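Local coordinates for protein A putative transcriptional regulator (Rhodococcus sp., PDB 2HKU) that probably binds regulatory DNA as a dimeric transcription factor of the TetR family, at residues E31-H36 and E64-E69; D94-L99 and L201-T206. All blocks are in the same frame, centred on the assembly; numbering follows the deposited sequence.

Contact 1: residues E31-H36 and E64-E69; sequences ELFLEH and ERLFVE
On helix 63-87, whose F67 meets F33 of helix 21-36, R65 NH2 and E69 OE2 form a salt bridge of 2.7 Å one helical turn apart. The other oxygen of that carboxylate, OE1, pairs with R22 near the start of helix 21-36, so E69 is held through both oxygens and ties the two helices together beside their apolar seam. The seam itself is a worked example of T-shaped packing. The edge of F67 is directed at the face of F33, with ring centroids 4.9 Å apart and planes at 79°. CD1 of F67 does most of the touching, standing 3.5 Å above the plane of the F33 ring and over its centre, so all six carbons of that ring lie around it. In TetR-family regulators the N-terminal helix, here 21-36, packs against the helix-turn-helix, here predicted at residues 41-60, and helix 63-87 runs on toward the probable ligand-binding domain; this pair of phenylalanines joins the two. A chi1 of -176° sets CG of F67 beside its carbonyl carbon, and from there the ring presents CD1 and CE1 to the F33 face, F67 CE1 lying 3.9 Å from F33 CG. At the rim of F33, near the ring plane, L66 CG lies 4.3 Å from F33 CE2. With only a methyl at F33, as in an alanine here, the edge of F67 would probably lose the face it packs on and a gap would open beside L66. I45 of helix 42-49 and V40 also touch F33, while L113 of helix 108-120 packs on F67.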
ATOM      1  N   GLU A  31      21.529   2.183   3.220  1.00 29.53           N
ATOM      2  CA  GLU A  31      21.666   0.755   3.569  1.00 32.16           C
ATOM      3  C   GLU A  31      20.900   0.396   4.835  1.00 27.81           C
ATOM      4  O   GLU A  31      20.253  -0.631   4.909  1.00 28.01           O
ATOM      5  CB  GLU A  31      23.150   0.364   3.803  1.00 31.09           C
ATOM      6  CG  GLU A  31      23.279  -1.194   3.595  1.00 39.59           C
ATOM      7  CD  GLU A  31      24.646  -1.805   4.004  1.00 41.47           C
ATOM      8  OE1 GLU A  31      25.592  -1.008   4.335  1.00 50.83           O
ATOM      9  OE2 GLU A  31      24.743  -3.083   4.017  1.00 50.33           O
ATOM     10  N   LEU A  32      21.068   1.230   5.840  1.00 27.11           N
ATOM     11  CA  LEU A  32      20.572   0.926   7.200  1.00 28.04           C
ATOM     12  C   LEU A  32      19.072   1.032   7.256  1.00 27.19           C
ATOM     13  O   LEU A  32      18.426   0.172   7.844  1.00 26.90           O
ATOM     14  CB  LEU A  32      21.199   1.859   8.236  1.00 26.72           C
ATOM     15  CG  LEU A  32      22.628   1.374   8.581  1.00 31.17           C
ATOM     16  CD1 LEU A  32      23.427   2.432   9.199  1.00 28.64           C
ATOM     17  CD2 LEU A  32      22.620   0.142   9.525  1.00 34.31           C
ATOM     18  N   PHE A  33      18.522   2.093   6.638  1.00 26.90           N
ATOM     19  CA  PHE A  33      17.046   2.246   6.472  1.00 27.23           C
ATOM     20  C   PHE A  33      16.374   1.149   5.656  1.00 29.34           C
ATOM     21  O   PHE A  33      15.228   0.676   5.987  1.00 29.76           O
ATOM     22  CB  PHE A  33      16.693   3.642   5.844  1.00 26.07           C
ATOM     23  CG  PHE A  33      16.875   4.822   6.803  1.00 26.57           C
ATOM     24  CD1 PHE A  33      16.699   4.649   8.204  1.00 27.80           C
ATOM     25  CD2 PHE A  33      17.189   6.116   6.323  1.00 26.07           C
ATOM     26  CE1 PHE A  33      16.871   5.737   9.068  1.00 28.87           C
ATOM     27  CE2 PHE A  33      17.362   7.173   7.170  1.00 25.44           C
ATOM     28  CZ  PHE A  33      17.196   7.010   8.529  1.00 27.82           C
ATOM     29  N   LEU A  34      17.020   0.749   4.552  1.00 27.87           N
ATOM     30  CA  LEU A  34      16.443  -0.331   3.759  1.00 29.40           C
ATOM     31  C   LEU A  34      16.334  -1.637   4.531  1.00 29.59           C
ATOM     32  O   LEU A  34      15.399  -2.396   4.349  1.00 32.15           O
ATOM     33  CB  LEU A  34      17.216  -0.578   2.455  1.00 28.93           C
ATOM     34  CG  LEU A  34      16.975   0.366   1.262  1.00 29.90           C
ATOM     35  CD1 LEU A  34      18.085   0.060   0.171  1.00 30.89           C
ATOM     36  CD2 LEU A  34      15.653   0.134   0.680  1.00 26.17           C
ATOM     37  N   GLU A  35      17.277  -1.868   5.411  1.00 30.72           N
ATOM     38  CA  GLU A  35      17.341  -3.095   6.172  1.00 33.10           C
ATOM     39  C   GLU A  35      16.455  -3.046   7.415  1.00 32.19           C
ATOM     40  O   GLU A  35      15.705  -3.997   7.687  1.00 33.58           O
ATOM     41  CB  GLU A  35      18.793  -3.321   6.565  1.00 32.71           C
ATOM     42  CG  GLU A  35      18.920  -4.652   7.263  1.00 40.44           C
ATOM     43  CD  GLU A  35      20.343  -5.133   7.440  1.00 47.56           C
ATOM     44  OE1 GLU A  35      21.301  -4.360   7.141  1.00 51.36           O
ATOM     45  OE2 GLU A  35      20.496  -6.294   7.927  1.00 53.41           O
ATOM     46  N   HIS A  36      16.545  -1.957   8.189  1.00 32.08           N
ATOM     47  CA  HIS A  36      15.917  -1.926   9.552  1.00 32.40           C
ATOM     48  C   HIS A  36      14.847  -0.890   9.791  1.00 33.16           C
ATOM     49  O   HIS A  36      14.205  -0.897  10.852  1.00 34.46           O
ATOM     50  CB  HIS A  36      16.987  -1.836  10.661  1.00 31.18           C
ATOM     51  CG  HIS A  36      17.928  -3.000  10.640  1.00 32.73           C
ATOM     52  ND1 HIS A  36      17.526  -4.288  10.957  1.00 33.78           N
ATOM     53  CD2 HIS A  36      19.231  -3.081  10.293  1.00 33.96           C
ATOM     54  CE1 HIS A  36      18.554  -5.104  10.805  1.00 34.47           C
ATOM     55  NE2 HIS A  36      19.594  -4.399  10.395  1.00 30.61           N
ATOM     56  N   GLU A  64      14.201  12.980   9.869  1.00 32.79           N
ATOM     57  CA  GLU A  64      12.975  12.664   9.129  1.00 33.88           C
ATOM     58  C   GLU A  64      13.186  13.053   7.677  1.00 33.27           C
ATOM     59  O   GLU A  64      12.825  12.342   6.754  1.00 31.87           O
ATOM     60  CB  GLU A  64      11.780  13.464   9.732  1.00 35.48           C
ATOM     61  CG  GLU A  64      11.328  12.945  11.102  1.00 40.84           C
ATOM     62  CD  GLU A  64      12.345  13.214  12.253  1.00 43.04           C
ATOM     63  OE1 GLU A  64      12.828  14.363  12.356  1.00 47.15           O
ATOM     64  OE2 GLU A  64      12.679  12.282  13.046  1.00 44.63           O
ATOM     65  N   ARG A  65      13.847  14.187   7.484  1.00 32.16           N
ATOM     66  CA  ARG A  65      14.135  14.598   6.168  1.00 33.20           C
ATOM     67  C   ARG A  65      15.177  13.706   5.444  1.00 31.69           C
ATOM     68  O   ARG A  65      14.982  13.382   4.277  1.00 30.26           O
ATOM     69  CB  ARG A  65      14.623  16.023   6.134  1.00 34.84           C
ATOM     70  CG  ARG A  65      15.008  16.394   4.729  1.00 38.87           C
ATOM     71  CD  ARG A  65      15.016  17.906   4.639  1.00 47.24           C
ATOM     72  NE  ARG A  65      13.945  18.439   3.801  1.00 53.56           N
ATOM     73  CZ  ARG A  65      14.046  18.624   2.485  1.00 53.51           C
ATOM     74  NH1 ARG A  65      13.021  19.137   1.824  1.00 56.65           N
ATOM     75  NH2 ARG A  65      15.167  18.299   1.838  1.00 54.03           N
ATOM     76  N   LEU A  66      16.261  13.341   6.120  1.00 29.84           N
ATOM     77  CA  LEU A  66      17.127  12.238   5.578  1.00 29.03           C
ATOM     78  C   LEU A  66      16.337  10.957   5.186  1.00 27.98           C
ATOM     79  O   LEU A  66      16.518  10.458   4.096  1.00 27.13           O
ATOM     80  CB  LEU A  66      18.286  11.887   6.512  1.00 28.82           C
ATOM     81  CG  LEU A  66      19.357  10.824   6.103  1.00 28.37           C
ATOM     82  CD1 LEU A  66      20.017  11.086   4.787  1.00 25.79           C
ATOM     83  CD2 LEU A  66      20.396  10.688   7.192  1.00 28.78           C
ATOM     84  N   PHE A  67      15.436  10.481   6.072  1.00 26.33           N
ATOM     85  CA  PHE A  67      14.668   9.294   5.845  1.00 23.30           C
ATOM     86  C   PHE A  67      13.790   9.463   4.599  1.00 24.48           C
ATOM     87  O   PHE A  67      13.787   8.591   3.732  1.00 20.37           O
ATOM     88  CB  PHE A  67      13.701   9.009   7.023  1.00 25.84           C
ATOM     89  CG  PHE A  67      12.952   7.711   6.848  1.00 23.89           C
ATOM     90  CD1 PHE A  67      13.634   6.493   7.020  1.00 23.33           C
ATOM     91  CD2 PHE A  67      11.690   7.699   6.402  1.00 23.79           C
ATOM     92  CE1 PHE A  67      13.010   5.288   6.848  1.00 25.68           C
ATOM     93  CE2 PHE A  67      10.998   6.505   6.262  1.00 22.13           C
ATOM     94  CZ  PHE A  67      11.625   5.308   6.464  1.00 28.83           C
ATOM     95  N   VAL A  68      13.005  10.561   4.532  1.00 21.84           N
ATOM     96  CA  VAL A  68      12.174  10.716   3.357  1.00 23.69           C
ATOM     97  C   VAL A  68      13.033  10.852   2.060  1.00 23.61           C
ATOM     98  O   VAL A  68      12.680  10.282   1.009  1.00 22.68           O
ATOM     99  CB  VAL A  68      11.109  11.918   3.541  1.00 24.62           C
ATOM    100  CG1 VAL A  68      10.345  12.145   2.246  1.00 22.32           C
ATOM    101  CG2 VAL A  68      10.196  11.598   4.690  1.00 21.76           C
ATOM    102  N   GLU A  69      14.130  11.620   2.093  1.00 24.12           N
ATOM    103  CA  GLU A  69      14.891  11.737   0.857  1.00 25.72           C
ATOM    104  C   GLU A  69      15.429  10.368   0.438  1.00 24.47           C
ATOM    105  O   GLU A  69      15.344   9.997  -0.732  1.00 25.45           O
ATOM    106  CB  GLU A  69      16.077  12.679   0.995  1.00 25.15           C
ATOM    107  CG  GLU A  69      15.660  14.103   0.931  1.00 29.25           C
ATOM    108  CD  GLU A  69      16.839  15.012   0.886  1.00 30.80           C
ATOM    109  OE1 GLU A  69      17.955  14.602   0.465  1.00 29.91           O
ATOM    110  OE2 GLU A  69      16.622  16.129   1.288  1.00 32.00           O
TER

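Contact 2: residues D94-L99 and L201-T206; sequences DYTEKL and LQIPET
T96 meets L201 and I203 tip to tip, and its two branches divide the work. The methyl CG2 faces the end of L201, 3.8 Å from CD1. The hydroxyl side is met by I203, whose CD1 lies 3.9 Å from T96 OG1 and also stands 4.1 Å from T96 CG2, so this one methyl spans both branches. What looks like a polar group against hydrocarbon is a familiar feature of buried helical threonines: OG1 is hydrogen-bonded back to the carbonyl O of V92, one turn earlier. The side chain is turned with OG1 anti to its carbonyl carbon (chi1 -45°), which allows that bond and leaves CG2 to face L201. I203 reaches across with an extended chain, CG1 to CD1 continuing away from CA (chi2 178°).

Behind this first shell, the backbone changes course. Q202 leaves the helical conformation with a positive phi of 40°, and P204 takes the N-cap position of helix 205-209. Two backbone carbonyls of the bend have partners: W155 NE1 bonds to L201 O, and R208 NH1, from helix 205-209 just beyond, bonds to I203 O. R158 of the second subunit packs on Q202. Helix 125-152 adds L146 against T96 and L150 against I203, and F198 of helix 190-201 also touches T96, so the end of helix 190-201 and the turn beyond it pack against both helix 92-104 and helix 125-152, which also touch each other.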
ATOM      1  N   ASP A  94       7.516 -10.765 -21.557  1.00 43.20           N
ATOM      2  CA  ASP A  94       8.740 -10.905 -20.800  1.00 42.26           C
ATOM      3  C   ASP A  94       9.265  -9.572 -20.213  1.00 40.79           C
ATOM      4  O   ASP A  94      10.018  -9.555 -19.248  1.00 40.28           O
ATOM      5  CB  ASP A  94       9.781 -11.378 -21.752  1.00 43.18           C
ATOM      6  CG  ASP A  94      10.640 -12.409 -21.170  1.00 47.16           C
ATOM      7  OD1 ASP A  94      11.417 -12.006 -20.289  1.00 50.30           O
ATOM      8  OD2 ASP A  94      10.531 -13.614 -21.595  1.00 45.09           O
ATOM      9  N   TYR A  95       8.932  -8.489 -20.882  1.00 39.31           N
ATOM     10  CA  TYR A  95       9.282  -7.145 -20.428  1.00 38.82           C
ATOM     11  C   TYR A  95       8.490  -6.875 -19.143  1.00 36.95           C
ATOM     12  O   TYR A  95       9.067  -6.445 -18.149  1.00 37.21           O
ATOM     13  CB  TYR A  95       8.872  -6.184 -21.516  1.00 37.89           C
ATOM     14  CG  TYR A  95       8.915  -4.713 -21.204  1.00 40.94           C
ATOM     15  CD1 TYR A  95       9.970  -3.911 -21.657  1.00 39.96           C
ATOM     16  CD2 TYR A  95       7.857  -4.102 -20.515  1.00 40.74           C
ATOM     17  CE1 TYR A  95       9.990  -2.566 -21.396  1.00 42.83           C
ATOM     18  CE2 TYR A  95       7.869  -2.779 -20.232  1.00 40.32           C
ATOM     19  CZ  TYR A  95       8.913  -1.992 -20.680  1.00 42.35           C
ATOM     20  OH  TYR A  95       8.888  -0.643 -20.413  1.00 40.55           O
ATOM     21  N   THR A  96       7.182  -7.133 -19.222  1.00 36.48           N
ATOM     22  CA  THR A  96       6.286  -7.066 -18.099  1.00 35.39           C
ATOM     23  C   THR A  96       6.663  -7.948 -16.946  1.00 35.93           C
ATOM     24  O   THR A  96       6.588  -7.472 -15.820  1.00 34.96           O
ATOM     25  CB  THR A  96       4.873  -7.249 -18.517  1.00 35.63           C
ATOM     26  OG1 THR A  96       4.668  -6.446 -19.665  1.00 32.34           O
ATOM     27  CG2 THR A  96       3.877  -6.772 -17.392  1.00 34.76           C
ATOM     28  N   GLU A  97       7.136  -9.185 -17.194  1.00 35.60           N
ATOM     29  CA  GLU A  97       7.537 -10.117 -16.111  1.00 36.01           C
ATOM     30  C   GLU A  97       8.767  -9.626 -15.406  1.00 33.13           C
ATOM     31  O   GLU A  97       8.977  -9.703 -14.175  1.00 32.59           O
ATOM     32  CB  GLU A  97       7.840 -11.552 -16.696  1.00 36.17           C
ATOM     33  CG  GLU A  97       6.669 -12.498 -16.843  1.00 40.08           C
ATOM     34  CD  GLU A  97       6.911 -13.671 -17.860  1.00 42.48           C
ATOM     35  OE1 GLU A  97       7.908 -14.405 -17.658  1.00 51.42           O
ATOM     36  OE2 GLU A  97       6.114 -13.844 -18.847  1.00 47.01           O
ATOM     37  N   LYS A  98       9.662  -9.134 -16.234  1.00 32.51           N
ATOM     38  CA  LYS A  98      10.884  -8.580 -15.774  1.00 29.80           C
ATOM     39  C   LYS A  98      10.582  -7.269 -14.968  1.00 26.21           C
ATOM     40  O   LYS A  98      11.119  -7.049 -13.943  1.00 24.85           O
ATOM     41  CB  LYS A  98      11.734  -8.268 -17.011  1.00 30.31           C
ATOM     42  CG  LYS A  98      12.768  -9.384 -17.394  1.00 33.17           C
ATOM     43  CD  LYS A  98      13.189  -9.187 -18.925  1.00 32.09           C
ATOM     44  CE  LYS A  98      13.953 -10.463 -19.438  1.00 31.93           C
ATOM     45  NZ  LYS A  98      15.033 -10.728 -18.517  1.00 32.63           N
ATOM     46  N   LEU A  99       9.767  -6.405 -15.501  1.00 27.52           N
ATOM     47  CA  LEU A  99       9.539  -5.135 -14.809  1.00 26.06           C
ATOM     48  C   LEU A  99       8.874  -5.436 -13.439  1.00 24.67           C
ATOM     49  O   LEU A  99       9.399  -5.084 -12.434  1.00 23.81           O
ATOM     50  CB  LEU A  99       8.762  -4.205 -15.694  1.00 26.93           C
ATOM     51  CG  LEU A  99       8.773  -2.693 -15.330  1.00 27.71           C
ATOM     52  CD1 LEU A  99       8.323  -1.896 -16.560  1.00 24.58           C
ATOM     53  CD2 LEU A  99       7.809  -2.437 -14.175  1.00 25.95           C
ATOM     54  N   LEU A 201      -3.643  -6.181 -15.778  1.00 26.42           N
ATOM     55  CA  LEU A 201      -3.287  -5.665 -17.122  1.00 28.01           C
ATOM     56  C   LEU A 201      -4.036  -6.431 -18.226  1.00 29.94           C
ATOM     57  O   LEU A 201      -4.340  -5.843 -19.260  1.00 30.71           O
ATOM     58  CB  LEU A 201      -1.790  -5.780 -17.328  1.00 26.93           C
ATOM     59  CG  LEU A 201      -0.967  -4.871 -16.392  1.00 25.89           C
ATOM     60  CD1 LEU A 201       0.502  -5.166 -16.480  1.00 29.54           C
ATOM     61  CD2 LEU A 201      -1.281  -3.419 -16.786  1.00 24.83           C
ATOM     62  N   GLN A 202      -4.319  -7.722 -17.967  1.00 30.86           N
ATOM     63  CA  GLN A 202      -4.998  -8.666 -18.896  1.00 32.55           C
ATOM     64  C   GLN A 202      -4.469  -8.442 -20.351  1.00 30.99           C
ATOM     65  O   GLN A 202      -5.148  -7.867 -21.172  1.00 32.39           O
ATOM     66  CB  GLN A 202      -6.507  -8.466 -18.774  1.00 33.62           C
ATOM     67  CG  GLN A 202      -7.333  -9.729 -18.964  1.00 41.35           C
ATOM     68  CD  GLN A 202      -6.922 -10.863 -17.986  1.00 47.27           C
ATOM     69  OE1 GLN A 202      -6.221 -11.805 -18.391  1.00 49.07           O
ATOM     70  NE2 GLN A 202      -7.336 -10.756 -16.698  1.00 46.21           N
ATOM     71  N   ILE A 203      -3.220  -8.801 -20.583  1.00 32.82           N
ATOM     72  CA  ILE A 203      -2.486  -8.487 -21.796  1.00 33.21           C
ATOM     73  C   ILE A 203      -2.740  -9.696 -22.706  1.00 36.28           C
ATOM     74  O   ILE A 203      -2.331 -10.810 -22.328  1.00 36.45           O
ATOM     75  CB  ILE A 203      -0.955  -8.472 -21.549  1.00 32.97           C
ATOM     76  CG1 ILE A 203      -0.545  -7.447 -20.499  1.00 31.26           C
ATOM     77  CG2 ILE A 203      -0.179  -8.206 -22.894  1.00 31.18           C
ATOM     78  CD1 ILE A 203       0.938  -7.459 -20.210  1.00 30.87           C
ATOM     79  N   PRO A 204      -3.399  -9.474 -23.878  1.00 38.79           N
ATOM     80  CA  PRO A 204      -3.594 -10.542 -24.888  1.00 39.12           C
ATOM     81  C   PRO A 204      -2.351 -11.326 -25.215  1.00 40.66           C
ATOM     82  O   PRO A 204      -1.226 -10.772 -25.294  1.00 39.41           O
ATOM     83  CB  PRO A 204      -4.137  -9.792 -26.097  1.00 39.37           C
ATOM     84  CG  PRO A 204      -4.935  -8.605 -25.509  1.00 39.49           C
ATOM     85  CD  PRO A 204      -4.052  -8.199 -24.290  1.00 38.36           C
ATOM     86  N   GLU A 205      -2.539 -12.639 -25.411  1.00 42.94           N
ATOM     87  CA  GLU A 205      -1.401 -13.520 -25.649  1.00 46.03           C
ATOM     88  C   GLU A 205      -0.525 -13.044 -26.835  1.00 45.38           C
ATOM     89  O   GLU A 205       0.690 -13.171 -26.789  1.00 45.98           O
ATOM     90  CB  GLU A 205      -1.841 -14.984 -25.828  1.00 46.06           C
ATOM     91  CG  GLU A 205      -0.772 -15.958 -25.415  1.00 49.70           C
ATOM     92  CD  GLU A 205      -1.067 -17.408 -25.818  1.00 52.05           C
ATOM     93  OE1 GLU A 205      -2.276 -17.774 -25.894  1.00 58.90           O
ATOM     94  OE2 GLU A 205      -0.079 -18.175 -26.073  1.00 57.77           O
ATOM     95  N   THR A 206      -1.160 -12.480 -27.850  1.00 46.69           N
ATOM     96  CA  THR A 206      -0.494 -12.058 -29.109  1.00 48.58           C
ATOM     97  C   THR A 206       0.450 -10.850 -28.874  1.00 47.96           C
ATOM     98  O   THR A 206       1.661 -10.875 -29.249  1.00 47.21           O
ATOM     99  CB  THR A 206      -1.524 -11.848 -30.267  1.00 49.04           C
ATOM    100  OG1 THR A 206      -2.560 -10.933 -29.880  1.00 52.97           O
ATOM    101  CG2 THR A 206      -2.192 -13.208 -30.654  1.00 52.13           C
TER

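Contact 1 and contact 2 follow in series along the chain, the first closing before the second opens. Their centres lie about 33 Å apart, on opposite sides of the chain's centre, and their nearest atoms are about 15 Å apart. Two long helices bridge that distance. Helix 63-87 supplies one segment of contact 1 and, near its other end, packs through A82 and A86 on helix 92-104. Helix 125-152 touches R65 and V68 with L127 near its start, and near its other end it borders contact 2. Contact 1 lies in the probable DNA-binding region and contact 2 at the C-terminal, probably regulatory, end, as in other TetR regulators.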